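Local atomic coordinates of hexapeptide transferase family protein (Anaplasma phagocytophilum, PDB entry 3IXC), a protein that probably works as a transferase of the hexapeptide-repeat family and binds magnesium ions on a trimeric left-handed beta-helix scaffold. Residues 34-37 with 38-42. Numbering follows the deposited sequence.
Sequences PSVD and STAFI
The carboxylate of D37 is the flat group that meets T39. The T39 hydroxyl OG1 comes over one face of the group and donates to D37 OD1 at 2.7 Å, well out of the carboxylate plane (47°). At the edge, the backbone N of T39 reaches the anti lone pair of the same oxygen, with T39 N 3.0 Å from D37 OD1 and a nearly straight N-H. Two donors thus grip a single oxygen and probably help to hold the rotation of the carboxylate. CG of D37 stands anti to the backbone N (chi1 -166°), which swings the group forward over the chain that follows. The T39 N to D37 OD1 bond closes an Asx turn, and a water that donates to D37 OD1 also bonds S38 OG.

Superimposed on it is a type I beta turn from D37 to A40, closed by A40 N donating to D37 O at 3.0 Å; the donor sits above the carbonyl plane. A second water donates to both D37 O and A40 O. On the inner side of the bend, V36 and I42 meet tip to tip, V36 CG1 lying 3.9 Å from I42 CD1, while A40 CB packs against the same V36 CG1 at 4.0 Å.

The bend is a corner of the left-handed beta helix, carrying the chain from strand 35-36 on one wall to strand 41-42 on the next. Each is an end strand of its sheet within the chain, pairing in parallel with a strand of the next coil. That coil backs the corner: V36 and A40 touch I54 of strand 52-54, I42 touches I60 of strand 59-60, and N57 N hydrogen-bonds T39 OG1.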
ATOM      1  N   PRO A  34     -18.970  12.464  -5.998  1.00 11.17           N
ATOM      2  CA  PRO A  34     -18.715  11.586  -7.141  1.00 11.03           C
ATOM      3  C   PRO A  34     -19.972  11.193  -7.900  1.00 10.68           C
ATOM      4  O   PRO A  34     -21.067  11.171  -7.330  1.00 11.01           O
ATOM      5  CB  PRO A  34     -18.097  10.346  -6.493  1.00 11.04           C
ATOM      6  CG  PRO A  34     -17.448  10.872  -5.232  1.00 11.13           C
ATOM      7  CD  PRO A  34     -18.407  11.918  -4.744  1.00 11.31           C
ATOM      8  N   SER A  35     -19.792  10.916  -9.188  1.00 10.31           N
ATOM      9  CA  SER A  35     -20.856  10.394 -10.033  0.50 10.47           C
ATOM     10  C   SER A  35     -20.517   8.945 -10.347  1.00 10.33           C
ATOM     11  O   SER A  35     -19.533   8.661 -11.030  1.00 10.51           O
ATOM     12  CB  SER A  35     -20.982  11.219 -11.314  0.50 10.14           C
ATOM     13  OG  SER A  35     -21.411  12.539 -11.026  0.50 10.88           O
ATOM     14  N   VAL A  36     -21.325   8.025  -9.820  1.00 10.07           N
ATOM     15  CA  VAL A  36     -21.054   6.590  -9.945  1.00 10.54           C
ATOM     16  C   VAL A  36     -22.194   5.863 -10.665  1.00 10.16           C
ATOM     17  O   VAL A  36     -23.348   5.898 -10.227  1.00  9.86           O
ATOM     18  CB  VAL A  36     -20.801   5.936  -8.551  1.00 10.62           C
ATOM     19  CG1 VAL A  36     -20.515   4.437  -8.684  1.00 10.46           C
ATOM     20  CG2 VAL A  36     -19.643   6.620  -7.833  1.00 11.30           C
ATOM     21  N   ASP A  37     -21.864   5.208 -11.775  1.00 10.17           N
ATOM     22  CA  ASP A  37     -22.847   4.404 -12.503  1.00 10.72           C
ATOM     23  C   ASP A  37     -23.400   3.327 -11.565  1.00 10.65           C
ATOM     24  O   ASP A  37     -22.654   2.723 -10.791  1.00 10.77           O
ATOM     25  CB  ASP A  37     -22.201   3.775 -13.744  1.00 10.73           C
ATOM     26  CG  ASP A  37     -23.222   3.214 -14.728  1.00 11.56           C
ATOM     27  OD1 ASP A  37     -23.797   2.143 -14.459  1.00 12.02           O
ATOM     28  OD2 ASP A  37     -23.433   3.835 -15.786  1.00 13.87           O
ATOM     29  N   SER A  38     -24.711   3.098 -11.628  1.00 11.07           N
ATOM     30  CA  SER A  38     -25.367   2.124 -10.749  1.00 11.38           C
ATOM     31  C   SER A  38     -24.873   0.682 -10.942  1.00 11.31           C
ATOM     32  O   SER A  38     -25.061  -0.162 -10.063  1.00 11.78           O
ATOM     33  CB  SER A  38     -26.888   2.193 -10.919  1.00 11.39           C
ATOM     34  OG  SER A  38     -27.265   1.738 -12.203  1.00 12.65           O
ATOM     35  N   THR A  39     -24.233   0.408 -12.080  1.00 10.78           N
ATOM     36  CA  THR A  39     -23.738  -0.939 -12.375  1.00 10.59           C
ATOM     37  C   THR A  39     -22.299  -1.140 -11.915  1.00 10.26           C
ATOM     38  O   THR A  39     -21.757  -2.245 -12.021  1.00 10.36           O
ATOM     39  CB  THR A  39     -23.836  -1.288 -13.879  1.00 10.62           C
ATOM     40  OG1 THR A  39     -22.967  -0.432 -14.631  1.00 10.72           O
ATOM     41  CG2 THR A  39     -25.273  -1.145 -14.385  1.00 10.87           C
ATOM     42  N   ALA A  40     -21.675  -0.076 -11.415  1.00  9.88           N
ATOM     43  CA  ALA A  40     -20.314  -0.190 -10.894  1.00  9.98           C
ATOM     44  C   ALA A  40     -20.324  -0.854  -9.523  1.00 10.54           C
ATOM     45  O   ALA A  40     -21.237  -0.624  -8.718  1.00 11.50           O
ATOM     46  CB  ALA A  40     -19.633   1.179 -10.826  1.00  9.61           C
ATOM     47  N   PHE A  41     -19.327  -1.700  -9.270  1.00 10.34           N
ATOM     48  CA  PHE A  41     -19.109  -2.247  -7.941  1.00 10.04           C
ATOM     49  C   PHE A  41     -18.163  -1.346  -7.167  1.00  9.85           C
ATOM     50  O   PHE A  41     -17.062  -1.045  -7.633  1.00  9.56           O
ATOM     51  CB  PHE A  41     -18.532  -3.666  -8.010  1.00 10.58           C
ATOM     52  CG  PHE A  41     -18.035  -4.179  -6.680  1.00 11.47           C
ATOM     53  CD1 PHE A  41     -18.928  -4.464  -5.652  1.00 14.75           C
ATOM     54  CD2 PHE A  41     -16.676  -4.364  -6.455  1.00 12.42           C
ATOM     55  CE1 PHE A  41     -18.467  -4.939  -4.412  1.00 15.32           C
ATOM     56  CE2 PHE A  41     -16.210  -4.839  -5.234  1.00 12.92           C
ATOM     57  CZ  PHE A  41     -17.097  -5.131  -4.212  1.00 13.25           C
ATOM     58  N   ILE A  42     -18.602  -0.907  -5.987  1.00  9.71           N
ATOM     59  CA  ILE A  42     -17.745  -0.138  -5.089  1.00  9.96           C
ATOM     60  C   ILE A  42     -17.656  -0.863  -3.757  1.00  9.57           C
ATOM     61  O   ILE A  42     -18.667  -1.016  -3.052  1.00  9.15           O
ATOM     62  CB  ILE A  42     -18.292   1.291  -4.832  1.00 10.21           C
ATOM     63  CG1 ILE A  42     -18.735   1.971  -6.143  1.00 11.37           C
ATOM     64  CG2 ILE A  42     -17.278   2.109  -4.047  1.00 10.98           C
ATOM     65  CD1 ILE A  42     -17.614   2.263  -7.130  1.00 12.42           C
TER
HETATM   66  O   HOH W   1     -22.759   1.650  -7.990  1.00 17.70           O
HETATM   67  O   HOH W   2     -26.786   2.389 -14.684  1.00 34.43           O